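Long-range contacts in type III effector HopU1 (Pseudomonas syringae pv. tomato, PDB 3U0J), which probably transfers ADP-ribose from NAD+ to arginine side chains of target proteins, as a type III effector that acts in plant cells: residues A[54-60]-A[102-107]; A[95-101]-A[230-235]; A[131-137]-A[245-249]; A[86-91]-A[156-160]. All coordinates share one frame; numbering follows the deposited sequence.

Interaction 1 (A[54-60]-A[102-107]); sequences LHVDAQC and DYSSHL
A two-residue antiparallel beta ladder joins residues 54-60 to 102-107, pairing His55 with Ser104 and Val56 with Tyr103. His55 and Ser104 are the hydrogen-bonded pair. His55 N gives a nearly straight bond to Ser104 O (3.0 Å, 168°), and Ser104 N returns one to His55 O at 3.2 Å. Val56 and Tyr103 form the non-hydrogen-bonded pair. Beyond it, Asp57 N closes the ladder on Asp102 O at 2.8 Å.

The His55 face carries a CH-pi contact. Leu107 CD1 lies over one face of the imidazole, 3.7 Å from the ring centroid and displaced toward the rim. The carbonyl oxygens of Ser104 and Ser105 lie near the plane of the same ring, at its edge. With CG anti to the carbonyl carbon (chi1 -63°), the imidazole lies alongside 104-107, where Leu107 can cover it.

Strand 55-56 is the edge strand of a small three-stranded antiparallel sheet; the middle strand, 103-108, also pairs with 111-112. On the face opposite His55, Val56 and Tyr103 run side by side, with Val56 CG1 3.7 Å from Tyr103 CE1. Leu54, just before the strand, crosses Tyr103 at about a right angle and sets CD1 4.0 Å from Tyr103 CB. Tyr103 OH is hydrogen-bonded to Leu63 O, and the Tyr103 and Leu54 side chains pack on helix 89-99.

Past the ladder, Asp57 starts a type I turn to Cys60 and also an Asx turn, in which OD1 accepts from Gln59 N. The turn brings Cys60 SG to 3.6 Å from Asp102 CG.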
loop_
_atom_site.group_PDB
_atom_site.type_symbol
_atom_site.label_atom_id
_atom_site.label_comp_id
_atom_site.label_asym_id
_atom_site.label_seq_id
_atom_site.Cartn_x
_atom_site.Cartn_y
_atom_site.Cartn_z
ATOM N N LEU A 54 14.844 11.511 -3.037
ATOM C CA LEU A 54 13.467 11.994 -3.019
ATOM C C LEU A 54 13.383 13.427 -2.498
ATOM O O LEU A 54 14.163 13.850 -1.659
ATOM C CB LEU A 54 12.571 11.098 -2.158
ATOM C CG LEU A 54 12.403 9.625 -2.528
ATOM C CD1 LEU A 54 11.552 8.878 -1.476
ATOM C CD2 LEU A 54 11.785 9.529 -3.876
ATOM N N HIS A 55 12.414 14.172 -2.986
ATOM C CA HIS A 55 12.166 15.485 -2.454
ATOM C C HIS A 55 11.161 15.385 -1.333
ATOM O O HIS A 55 10.175 14.654 -1.429
ATOM C CB HIS A 55 11.655 16.397 -3.563
ATOM C CG HIS A 55 12.652 16.602 -4.652
ATOM N ND1 HIS A 55 12.594 15.927 -5.850
ATOM C CD2 HIS A 55 13.772 17.359 -4.701
ATOM C CE1 HIS A 55 13.619 16.279 -6.607
ATOM N NE2 HIS A 55 14.351 17.145 -5.928
ATOM N N VAL A 56 11.417 16.116 -0.260
ATOM C CA VAL A 56 10.459 16.182 0.831
ATOM C C VAL A 56 9.723 17.512 0.804
ATOM O O VAL A 56 10.325 18.570 0.554
ATOM C CB VAL A 56 11.135 16.027 2.191
ATOM C CG1 VAL A 56 10.122 15.568 3.195
ATOM C CG2 VAL A 56 12.290 15.037 2.097
ATOM N N ASP A 57 8.419 17.452 1.066
ATOM C CA ASP A 57 7.567 18.632 1.021
ATOM C C ASP A 57 7.986 19.599 2.100
ATOM O O ASP A 57 7.825 19.316 3.289
ATOM C CB ASP A 57 6.112 18.236 1.229
ATOM C CG ASP A 57 5.211 19.423 1.484
ATOM O OD1 ASP A 57 5.614 20.564 1.192
ATOM O OD2 ASP A 57 4.084 19.213 1.974
ATOM N N ALA A 58 8.513 20.748 1.681
ATOM C CA ALA A 58 9.015 21.735 2.635
ATOM C C ALA A 58 7.890 22.413 3.437
ATOM O O ALA A 58 8.116 22.916 4.547
ATOM C CB ALA A 58 9.891 22.773 1.927
ATOM N N GLN A 59 6.682 22.418 2.882
ATOM C CA GLN A 59 5.548 23.068 3.541
ATOM C C GLN A 59 5.029 22.238 4.705
ATOM O O GLN A 59 3.984 22.535 5.278
ATOM C CB GLN A 59 4.419 23.367 2.539
ATOM C CG GLN A 59 4.853 24.224 1.349
ATOM C CD GLN A 59 5.839 25.333 1.744
ATOM O OE1 GLN A 59 5.706 25.960 2.808
ATOM N NE2 GLN A 59 6.833 25.574 0.885
ATOM N N CYS A 60 5.761 21.189 5.052
ATOM C CA CYS A 60 5.373 20.360 6.182
ATOM C C CYS A 60 6.606 20.085 7.049
ATOM O O CYS A 60 7.712 20.507 6.710
ATOM C CB CYS A 60 4.722 19.058 5.693
ATOM S SG CYS A 60 5.875 17.683 5.273
ATOM N N ASP A 102 4.264 13.256 1.406
ATOM C CA ASP A 102 5.307 14.283 1.375
ATOM C C ASP A 102 6.479 14.047 0.470
ATOM O O ASP A 102 7.349 14.903 0.410
ATOM C CB ASP A 102 5.952 14.450 2.735
ATOM C CG ASP A 102 4.970 14.453 3.848
ATOM O OD1 ASP A 102 3.854 14.993 3.641
ATOM O OD2 ASP A 102 5.328 13.922 4.931
ATOM N N TYR A 103 6.569 12.890 -0.177
ATOM C CA TYR A 103 7.741 12.612 -1.020
ATOM C C TYR A 103 7.340 12.502 -2.479
ATOM O O TYR A 103 6.263 11.991 -2.799
ATOM C CB TYR A 103 8.472 11.335 -0.572
ATOM C CG TYR A 103 8.674 11.291 0.907
ATOM C CD1 TYR A 103 9.751 11.915 1.482
ATOM C CD2 TYR A 103 7.758 10.674 1.735
ATOM C CE1 TYR A 103 9.933 11.909 2.828
ATOM C CE2 TYR A 103 7.932 10.662 3.091
ATOM C CZ TYR A 103 9.030 11.282 3.634
ATOM O OH TYR A 103 9.239 11.295 4.994
ATOM N N SER A 104 8.208 12.994 -3.356
ATOM C CA SER A 104 8.049 12.792 -4.782
ATOM C C SER A 104 9.427 12.635 -5.416
ATOM O O SER A 104 10.417 13.212 -4.945
ATOM C CB SER A 104 7.268 13.951 -5.420
ATOM O OG SER A 104 7.315 13.874 -6.835
ATOM N N SER A 105 9.493 11.835 -6.473
ATOM C CA SER A 105 10.704 11.722 -7.273
ATOM C C SER A 105 11.032 13.066 -7.896
ATOM O O SER A 105 12.191 13.350 -8.164
ATOM C CB SER A 105 10.483 10.729 -8.398
ATOM O OG SER A 105 9.370 11.125 -9.183
ATOM N N HIS A 106 10.008 13.896 -8.130
ATOM C CA HIS A 106 10.201 15.132 -8.878
ATOM C C HIS A 106 9.800 16.381 -8.144
ATOM O O HIS A 106 9.134 16.324 -7.112
ATOM C CB HIS A 106 9.446 15.091 -10.188
ATOM C CG HIS A 106 10.069 14.197 -11.197
ATOM N ND1 HIS A 106 10.167 12.834 -11.018
ATOM C CD2 HIS A 106 10.640 14.466 -12.395
ATOM C CE1 HIS A 106 10.750 12.296 -12.074
ATOM N NE2 HIS A 106 11.047 13.266 -12.926
ATOM N N LEU A 107 10.227 17.510 -8.709
ATOM C CA LEU A 107 9.926 18.827 -8.186
ATOM C C LEU A 107 9.108 19.516 -9.276
ATOM O O LEU A 107 9.374 19.327 -10.473
ATOM C CB LEU A 107 11.239 19.559 -7.941
ATOM C CG LEU A 107 11.586 20.211 -6.594
ATOM C CD1 LEU A 107 11.041 19.457 -5.397
ATOM C CD2 LEU A 107 13.093 20.341 -6.474
#

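Interaction 2 (A[95-101]-A[230-235]); sequences IYMHTAQ and ISGSSQ
Thr99 OG1 bonds to both segments. It accepts from Gln235 N at 3.0 Å in an almost straight bond (172°), and it donates to Tyr96 O at 2.9 Å. With chi1 at 63°, OG1 stands between the backbone N and the carbonyl carbon, which lets it serve both partners. Tyr96 O accepts Thr99 N as well, from the same face of its plane.

Gln235 also lies across the Tyr96 ring. Its CB sits over one face, 4.1 Å from the ring centroid. Ser233 O lies at the ring edge, near the ring plane.

Apolar packing lies beside this. Ile95 CG2 meets Ser233 CB at 3.5 Å and Ile230 CB at 3.7 Å. Thr99 CG2 and Ile230 CD1 reach toward each other tip to tip, 3.8 Å apart.

Residues 230-235 precede strand 241-243, in the region that probably corresponds to the ARTT loop of ADP-ribosyltransferase toxins. Ser234 OG bonds to Glu241 OE1 on that strand. A direct polar link to helix 89-99 thus runs through the Thr99 hydroxyl, which ties the backbone of the loop to a helix carbonyl, and packing by Ile95, Ile230 and the Tyr96-Gln235 pair adds to it.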
loop_
_atom_site.group_PDB
_atom_site.type_symbol
_atom_site.label_atom_id
_atom_site.label_comp_id
_atom_site.label_asym_id
_atom_site.label_seq_id
_atom_site.Cartn_x
_atom_site.Cartn_y
_atom_site.Cartn_z
ATOM N N ILE A 95 7.884 1.506 4.056
ATOM C CA ILE A 95 6.464 1.551 4.389
ATOM C C ILE A 95 6.051 2.988 4.705
ATOM O O ILE A 95 5.077 3.503 4.158
ATOM C CB ILE A 95 6.133 0.707 5.599
ATOM C CG1 ILE A 95 6.261 -0.774 5.284
ATOM C CG2 ILE A 95 4.738 1.028 6.081
ATOM C CD1 ILE A 95 6.239 -1.610 6.536
ATOM N N TYR A 96 6.799 3.629 5.595
ATOM C CA TYR A 96 6.515 5.011 5.969
ATOM C C TYR A 96 6.368 5.891 4.729
ATOM O O TYR A 96 5.344 6.548 4.553
ATOM C CB TYR A 96 7.618 5.561 6.876
ATOM C CG TYR A 96 7.344 6.947 7.427
ATOM C CD1 TYR A 96 7.623 8.081 6.679
ATOM C CD2 TYR A 96 6.831 7.119 8.707
ATOM C CE1 TYR A 96 7.384 9.359 7.186
ATOM C CE2 TYR A 96 6.592 8.380 9.227
ATOM C CZ TYR A 96 6.865 9.501 8.470
ATOM O OH TYR A 96 6.616 10.767 8.983
ATOM N N MET A 97 7.386 5.887 3.871
ATOM C CA MET A 97 7.420 6.772 2.712
ATOM C C MET A 97 6.273 6.477 1.762
ATOM O O MET A 97 5.753 7.384 1.115
ATOM C CB MET A 97 8.750 6.672 1.977
ATOM C CG MET A 97 9.891 7.332 2.716
ATOM S SD MET A 97 11.473 7.098 1.898
ATOM C CE MET A 97 12.132 8.710 2.238
ATOM N N HIS A 98 5.854 5.221 1.698
ATOM C CA HIS A 98 4.725 4.860 0.841
ATOM C C HIS A 98 3.364 5.324 1.395
ATOM O O HIS A 98 2.428 5.552 0.621
ATOM C CB HIS A 98 4.713 3.357 0.599
ATOM C CG HIS A 98 3.918 2.941 -0.596
ATOM N ND1 HIS A 98 4.437 2.947 -1.871
ATOM C CD2 HIS A 98 2.646 2.483 -0.708
ATOM C CE1 HIS A 98 3.517 2.519 -2.722
ATOM N NE2 HIS A 98 2.425 2.223 -2.041
ATOM N N THR A 99 3.247 5.461 2.718
ATOM C CA THR A 99 1.979 5.845 3.337
ATOM C C THR A 99 1.867 7.356 3.486
ATOM O O THR A 99 0.854 7.877 3.973
ATOM C CB THR A 99 1.814 5.231 4.741
ATOM O OG1 THR A 99 2.832 5.732 5.625
ATOM C CG2 THR A 99 1.870 3.728 4.680
ATOM N N ALA A 100 2.919 8.055 3.073
ATOM C CA ALA A 100 3.002 9.494 3.270
ATOM C C ALA A 100 2.611 10.251 2.021
ATOM O O ALA A 100 2.494 9.688 0.940
ATOM C CB ALA A 100 4.411 9.896 3.697
ATOM N N GLN A 101 2.449 11.553 2.177
ATOM C CA GLN A 101 1.999 12.390 1.087
ATOM C C GLN A 101 3.094 13.397 0.770
ATOM O O GLN A 101 2.872 14.284 -0.047
ATOM C CB GLN A 101 0.744 13.135 1.528
ATOM C CG GLN A 101 -0.434 13.045 0.590
ATOM C CD GLN A 101 -1.090 11.655 0.549
ATOM O OE1 GLN A 101 -1.152 10.934 1.560
ATOM N NE2 GLN A 101 -1.602 11.287 -0.631
ATOM N N ILE A 230 0.894 -2.739 8.933
ATOM C CA ILE A 230 2.004 -1.812 8.864
ATOM C C ILE A 230 1.754 -0.578 9.738
ATOM O O ILE A 230 2.471 0.428 9.653
ATOM C CB ILE A 230 2.156 -1.313 7.428
ATOM C CG1 ILE A 230 0.863 -0.595 7.001
ATOM C CG2 ILE A 230 2.515 -2.473 6.488
ATOM C CD1 ILE A 230 1.004 0.248 5.792
ATOM N N SER A 231 0.722 -0.637 10.565
ATOM C CA SER A 231 0.392 0.512 11.391
ATOM C C SER A 231 1.597 1.002 12.202
ATOM O O SER A 231 1.694 2.179 12.508
ATOM C CB SER A 231 -0.781 0.196 12.306
ATOM O OG SER A 231 -0.481 -0.915 13.120
ATOM N N GLY A 232 2.519 0.109 12.530
ATOM C CA GLY A 232 3.701 0.509 13.280
ATOM C C GLY A 232 4.656 1.426 12.529
ATOM O O GLY A 232 5.285 2.292 13.120
ATOM N N SER A 233 4.747 1.227 11.219
ATOM C CA SER A 233 5.633 1.988 10.354
ATOM C C SER A 233 4.934 3.101 9.614
ATOM O O SER A 233 5.584 3.937 9.002
ATOM C CB SER A 233 6.195 1.062 9.294
ATOM O OG SER A 233 7.223 0.275 9.838
ATOM N N SER A 234 3.606 3.074 9.623
ATOM C CA SER A 234 2.810 4.034 8.874
ATOM C C SER A 234 2.969 5.460 9.400
ATOM O O SER A 234 3.176 5.672 10.595
ATOM C CB SER A 234 1.346 3.631 8.905
ATOM O OG SER A 234 0.591 4.521 8.095
ATOM N N GLN A 235 2.896 6.433 8.501
ATOM C CA GLN A 235 2.985 7.830 8.899
ATOM C C GLN A 235 1.774 8.176 9.747
ATOM O O GLN A 235 1.818 9.070 10.612
ATOM C CB GLN A 235 3.023 8.753 7.682
ATOM C CG GLN A 235 3.098 10.209 8.081
ATOM C CD GLN A 235 3.211 11.150 6.906
ATOM O OE1 GLN A 235 4.218 11.856 6.762
ATOM N NE2 GLN A 235 2.174 11.187 6.062
#

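Interaction 3 (A[131-137]-A[245-249]); sequences SGREAEI and PMMSE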
loop_
_atom_site.group_PDB
_atom_site.type_symbol
_atom_site.label_atom_id
_atom_site.label_comp_id
_atom_site.label_asym_id
_atom_site.label_seq_id
_atom_site.Cartn_x
_atom_site.Cartn_y
_atom_site.Cartn_z
ATOM N N SER A 131 5.065 -10.288 -15.290
ATOM C CA SER A 131 3.826 -10.864 -14.787
ATOM C C SER A 131 3.245 -9.927 -13.725
ATOM O O SER A 131 2.051 -9.985 -13.396
ATOM C CB SER A 131 4.076 -12.262 -14.199
ATOM O OG SER A 131 5.194 -12.278 -13.321
ATOM N N GLY A 132 4.099 -9.045 -13.213
ATOM C CA GLY A 132 3.727 -8.152 -12.132
ATOM C C GLY A 132 3.866 -8.843 -10.790
ATOM O O GLY A 132 3.665 -8.234 -9.741
ATOM N N ARG A 133 4.221 -10.125 -10.829
ATOM C CA ARG A 133 4.378 -10.929 -9.614
ATOM C C ARG A 133 5.802 -10.905 -9.025
ATOM O O ARG A 133 6.735 -10.394 -9.660
ATOM C CB ARG A 133 3.897 -12.360 -9.864
ATOM C CG ARG A 133 2.408 -12.437 -10.142
ATOM C CD ARG A 133 1.899 -13.853 -9.999
ATOM N NE ARG A 133 0.453 -13.914 -9.789
ATOM C CZ ARG A 133 -0.455 -13.695 -10.739
ATOM N NH1 ARG A 133 -0.067 -13.378 -11.972
ATOM N NH2 ARG A 133 -1.752 -13.785 -10.456
ATOM N N GLU A 134 5.949 -11.436 -7.806
ATOM C CA GLU A 134 7.221 -11.386 -7.069
ATOM C C GLU A 134 8.265 -12.328 -7.651
ATOM O O GLU A 134 9.433 -12.274 -7.266
ATOM C CB GLU A 134 7.039 -11.713 -5.582
ATOM C CG GLU A 134 6.396 -10.627 -4.731
ATOM C CD GLU A 134 6.285 -11.046 -3.270
ATOM O OE1 GLU A 134 7.207 -11.753 -2.799
ATOM O OE2 GLU A 134 5.285 -10.680 -2.599
ATOM N N ALA A 135 7.846 -13.207 -8.558
ATOM C CA ALA A 135 8.799 -14.042 -9.279
ATOM C C ALA A 135 9.663 -13.178 -10.209
ATOM O O ALA A 135 10.773 -13.563 -10.584
ATOM C CB ALA A 135 8.077 -15.122 -10.061
ATOM N N GLU A 136 9.152 -12.000 -10.562
ATOM C CA GLU A 136 9.820 -11.128 -11.529
ATOM C C GLU A 136 10.090 -9.693 -11.032
ATOM O O GLU A 136 10.126 -8.777 -11.849
ATOM C CB GLU A 136 9.022 -11.086 -12.854
ATOM C CG GLU A 136 9.197 -12.324 -13.751
ATOM C CD GLU A 136 8.324 -12.317 -15.017
ATOM O OE1 GLU A 136 8.458 -11.393 -15.859
ATOM O OE2 GLU A 136 7.522 -13.268 -15.185
ATOM N N ILE A 137 10.296 -9.492 -9.726
ATOM C CA ILE A 137 10.499 -8.133 -9.184
ATOM C C ILE A 137 11.816 -7.480 -9.614
ATOM O O ILE A 137 11.994 -6.258 -9.459
ATOM C CB ILE A 137 10.445 -8.054 -7.633
ATOM C CG1 ILE A 137 9.928 -9.339 -7.013
ATOM C CG2 ILE A 137 9.597 -6.853 -7.162
ATOM C CD1 ILE A 137 9.396 -9.103 -5.603
ATOM N N PRO A 245 0.442 -7.381 -0.638
ATOM C CA PRO A 245 1.524 -7.470 -1.628
ATOM C C PRO A 245 1.010 -7.211 -3.044
ATOM O O PRO A 245 -0.175 -7.413 -3.281
ATOM C CB PRO A 245 1.972 -8.934 -1.528
ATOM C CG PRO A 245 1.435 -9.436 -0.227
ATOM C CD PRO A 245 0.174 -8.678 0.008
ATOM N N MET A 246 1.887 -6.798 -3.963
ATOM C CA MET A 246 1.545 -6.666 -5.384
ATOM C C MET A 246 0.689 -7.843 -5.883
ATOM O O MET A 246 0.833 -8.971 -5.404
ATOM C CB MET A 246 2.817 -6.595 -6.239
ATOM C CG MET A 246 3.697 -5.381 -6.033
ATOM S SD MET A 246 5.260 -5.592 -6.916
ATOM C CE MET A 246 5.437 -7.365 -6.916
ATOM N N MET A 247 -0.184 -7.581 -6.857
ATOM C CA MET A 247 -0.964 -8.639 -7.510
ATOM C C MET A 247 -1.864 -9.437 -6.575
ATOM O O MET A 247 -1.976 -10.662 -6.703
ATOM C CB MET A 247 -0.063 -9.597 -8.294
ATOM C CG MET A 247 0.263 -9.093 -9.694
ATOM S SD MET A 247 -1.189 -8.760 -10.710
ATOM C CE MET A 247 -0.537 -7.492 -11.768
ATOM N N SER A 248 -2.509 -8.743 -5.643
ATOM C CA SER A 248 -3.520 -9.371 -4.812
ATOM C C SER A 248 -4.780 -9.625 -5.627
ATOM O O SER A 248 -5.160 -8.826 -6.492
ATOM C CB SER A 248 -3.848 -8.493 -3.619
ATOM O OG SER A 248 -4.479 -7.319 -4.066
ATOM N N GLU A 249 -5.433 -10.739 -5.333
ATOM C CA GLU A 249 -6.506 -11.248 -6.168
ATOM C C GLU A 249 -7.741 -11.531 -5.318
ATOM O O GLU A 249 -7.619 -12.138 -4.246
ATOM C CB GLU A 249 -6.010 -12.540 -6.816
ATOM C CG GLU A 249 -6.470 -12.756 -8.233
ATOM C CD GLU A 249 -5.449 -13.496 -9.086
ATOM O OE1 GLU A 249 -4.225 -13.436 -8.791
ATOM O OE2 GLU A 249 -5.890 -14.126 -10.072
HETATM O O HOH W 1 4.477 -7.358 -3.107
HETATM O O HOH W 2 3.070 -10.686 -4.340
#
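This is a mixed contact of methionine packing, water bridges and a salt bridge. It joins the loop between helices 116-126 and 145-162 to the turn leading into strand 248-257 and its first residues.

Met246 and Met247 meet the loop backbone at Gly132. Met246 CE comes to 3.4 Å from Gly132 O, and Met247 CG approaches the same oxygen at 3.5 Å. The bend of Met246 at chi3 (-28°) turns CE toward the loop, where it also touches Glu134 CG and Ile137 CG2.

Glu134 reaches residues 245-249 through water. One water donates to Glu134 OE2 at 2.8 Å and to Met246 O at 3.0 Å. Another accepts from Met246 N at 2.8 Å and bonds only weakly to Glu134 OE2. The other oxygen, Glu134 OE1, accepts from His37 N and Asn156 ND2.

Arg133 extends across Met247 at about a right angle. Its NH2 forms a salt bridge with Glu249 OE1 at 3.0 Å. The carboxylate oxygen lies near the guanidinium plane, but the two groups are turned 50° apart. Glu249 OE2 pairs with Arg191.

Around the contact, Met246 and Ile137 rest on Ile148 of helix 145-162, while Met247 and Glu249 touch Val193 of strand 192-194.

Interaction 4 (A[86-91]-A[156-160]); sequences DVYPEE and NRLMD
Arg157 and Glu91 form a salt bridge at the N-terminus of helix 89-99, tying it to helix 145-162. Arg157 NE donates to Glu91 OE2 at 3.0 Å in a straight bond (174°). The oxygen lies in the guanidinium plane and is met on its syn side, 26° out of the carboxylate plane. The two planes are 71° apart, so this is a single-point bridge through NE and not a flat paired one.

Nearer the helix backbone, the aliphatic part of Arg157 slides past Val87 in the opposite direction. Val87 CG2 touches Arg157 CB at 3.8 Å and Leu158 CD2 at 4.3 Å. Arg157 CG lies 3.3 Å from Asp86 O. At the other end of the side chain, Arg157 NH2 lies at the edge of the Tyr88 ring, 3.4 Å from Tyr88 CE2.

The Glu91 carboxylate also serves the helix start. Tyr88 is the N-cap residue, and its backbone N donates to Glu91 OE1 at 2.8 Å, as in one half of a capping box. Glu91 is bent at chi2, and its two oxygens work in different directions. The helix N-terminus and Arg157 would both be expected to favour its negative charge.

Further out, Arg44 makes a cation-pi contact with the Tyr88 ring. Glu91 OE2 also accepts from Ser153 OG and Ser39 OG, and Arg157 NH2 is bonded to Ser39 OG as well.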
loop_
_atom_site.group_PDB
_atom_site.type_symbol
_atom_site.label_atom_id
_atom_site.label_comp_id
_atom_site.label_asym_id
_atom_site.label_seq_id
_atom_site.Cartn_x
_atom_site.Cartn_y
_atom_site.Cartn_z
ATOM N N ASP A 86 12.917 -8.478 13.412
ATOM C CA ASP A 86 13.742 -8.825 12.261
ATOM C C ASP A 86 13.321 -8.110 10.994
ATOM O O ASP A 86 13.353 -8.691 9.914
ATOM C CB ASP A 86 13.708 -10.323 12.033
ATOM C CG ASP A 86 14.170 -11.078 13.235
ATOM O OD1 ASP A 86 13.337 -11.785 13.841
ATOM O OD2 ASP A 86 15.353 -10.920 13.609
ATOM N N VAL A 87 12.916 -6.854 11.138
ATOM C CA VAL A 87 12.596 -6.016 10.003
ATOM C C VAL A 87 13.591 -4.860 9.977
ATOM O O VAL A 87 13.812 -4.209 10.993
ATOM C CB VAL A 87 11.178 -5.445 10.124
ATOM C CG1 VAL A 87 10.853 -4.603 8.903
ATOM C CG2 VAL A 87 10.182 -6.570 10.287
ATOM N N TYR A 88 14.181 -4.596 8.821
ATOM C CA TYR A 88 15.192 -3.560 8.717
ATOM C C TYR A 88 14.626 -2.141 8.701
ATOM O O TYR A 88 13.460 -1.931 8.378
ATOM C CB TYR A 88 16.051 -3.817 7.492
ATOM C CG TYR A 88 16.903 -5.052 7.624
ATOM C CD1 TYR A 88 18.189 -4.978 8.140
ATOM C CD2 TYR A 88 16.425 -6.294 7.231
ATOM C CE1 TYR A 88 18.975 -6.105 8.262
ATOM C CE2 TYR A 88 17.207 -7.431 7.339
ATOM C CZ TYR A 88 18.480 -7.331 7.860
ATOM O OH TYR A 88 19.258 -8.459 7.977
ATOM N N PRO A 89 15.448 -1.153 9.094
ATOM C CA PRO A 89 15.049 0.256 9.052
ATOM C C PRO A 89 14.715 0.703 7.630
ATOM O O PRO A 89 13.810 1.511 7.412
ATOM C CB PRO A 89 16.288 0.979 9.553
ATOM C CG PRO A 89 16.954 0.001 10.435
ATOM C CD PRO A 89 16.722 -1.343 9.807
ATOM N N GLU A 90 15.444 0.176 6.660
ATOM C CA GLU A 90 15.160 0.498 5.272
ATOM C C GLU A 90 13.732 0.051 4.927
ATOM O O GLU A 90 13.045 0.700 4.143
ATOM C CB GLU A 90 16.210 -0.126 4.331
ATOM C CG GLU A 90 17.626 0.451 4.489
ATOM C CD GLU A 90 18.465 -0.184 5.630
ATOM O OE1 GLU A 90 17.916 -0.918 6.484
ATOM O OE2 GLU A 90 19.692 0.057 5.666
ATOM N N GLU A 91 13.274 -1.035 5.538
ATOM C CA GLU A 91 11.936 -1.538 5.257
ATOM C C GLU A 91 10.878 -0.698 5.952
ATOM O O GLU A 91 9.863 -0.318 5.356
ATOM C CB GLU A 91 11.822 -3.014 5.631
ATOM C CG GLU A 91 12.414 -3.919 4.577
ATOM C CD GLU A 91 13.027 -5.193 5.125
ATOM O OE1 GLU A 91 13.164 -5.317 6.364
ATOM O OE2 GLU A 91 13.364 -6.083 4.311
ATOM N N ASN A 156 6.657 -8.811 3.444
ATOM C CA ASN A 156 6.943 -10.227 3.625
ATOM C C ASN A 156 7.462 -10.531 5.041
ATOM O O ASN A 156 6.931 -11.426 5.708
ATOM C CB ASN A 156 7.880 -10.774 2.531
ATOM C CG ASN A 156 7.138 -11.141 1.233
ATOM O OD1 ASN A 156 5.958 -11.447 1.254
ATOM N ND2 ASN A 156 7.849 -11.128 0.108
ATOM N N ARG A 157 8.487 -9.787 5.485
ATOM C CA ARG A 157 9.017 -9.868 6.847
ATOM C C ARG A 157 7.876 -9.787 7.867
ATOM O O ARG A 157 7.829 -10.558 8.813
ATOM C CB ARG A 157 9.950 -8.690 7.125
ATOM C CG ARG A 157 11.456 -8.941 7.167
ATOM C CD ARG A 157 11.920 -9.328 5.836
ATOM N NE ARG A 157 13.235 -8.840 5.401
ATOM C CZ ARG A 157 14.344 -9.581 5.395
ATOM N NH1 ARG A 157 14.342 -10.800 5.918
ATOM N NH2 ARG A 157 15.463 -9.098 4.885
ATOM N N LEU A 158 6.966 -8.837 7.688
ATOM C CA LEU A 158 5.882 -8.643 8.655
ATOM C C LEU A 158 4.814 -9.725 8.591
ATOM O O LEU A 158 4.350 -10.205 9.624
ATOM C CB LEU A 158 5.209 -7.277 8.482
ATOM C CG LEU A 158 5.915 -5.995 8.925
ATOM C CD1 LEU A 158 5.240 -4.768 8.294
ATOM C CD2 LEU A 158 5.992 -5.872 10.448
ATOM N N MET A 159 4.379 -10.088 7.391
ATOM C CA MET A 159 3.418 -11.173 7.287
ATOM C C MET A 159 4.039 -12.460 7.874
ATOM O O MET A 159 3.342 -13.294 8.417
ATOM C CB MET A 159 2.913 -11.344 5.847
ATOM C CG MET A 159 1.842 -10.329 5.436
ATOM S SD MET A 159 1.148 -10.581 3.791
ATOM C CE MET A 159 2.663 -10.482 2.877
ATOM N N ASP A 160 5.356 -12.602 7.808
ATOM C CA ASP A 160 5.985 -13.818 8.326
ATOM C C ASP A 160 5.792 -13.981 9.812
ATOM O O ASP A 160 5.655 -15.105 10.303
ATOM C CB ASP A 160 7.473 -13.872 8.016
ATOM C CG ASP A 160 7.746 -14.320 6.605
ATOM O OD1 ASP A 160 6.786 -14.799 5.959
ATOM O OD2 ASP A 160 8.909 -14.184 6.151
#

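Interactions 4, 2 and 1 follow one another along helix 89-99 and the strand after it. Interaction 4 holds the start of the helix by charge, interaction 2 its end by a hydroxyl and apolar packing, and interaction 1 the strand by backbone pairing. Interaction 2 is the buried one. The others are partly buried. Interactions 2 and 4 meet where Ile95 and Ile230 touch Leu158. Interactions 1 and 2 meet where Tyr103 packs on Tyr96 and Met97. Interaction 3 stands apart from interaction 1, with nearest atoms about 17 Å away. It joins interaction 4 through Pro245 against Met159 and a probable hydrogen bond from Asn156 to Glu134, and it alone includes bridging waters.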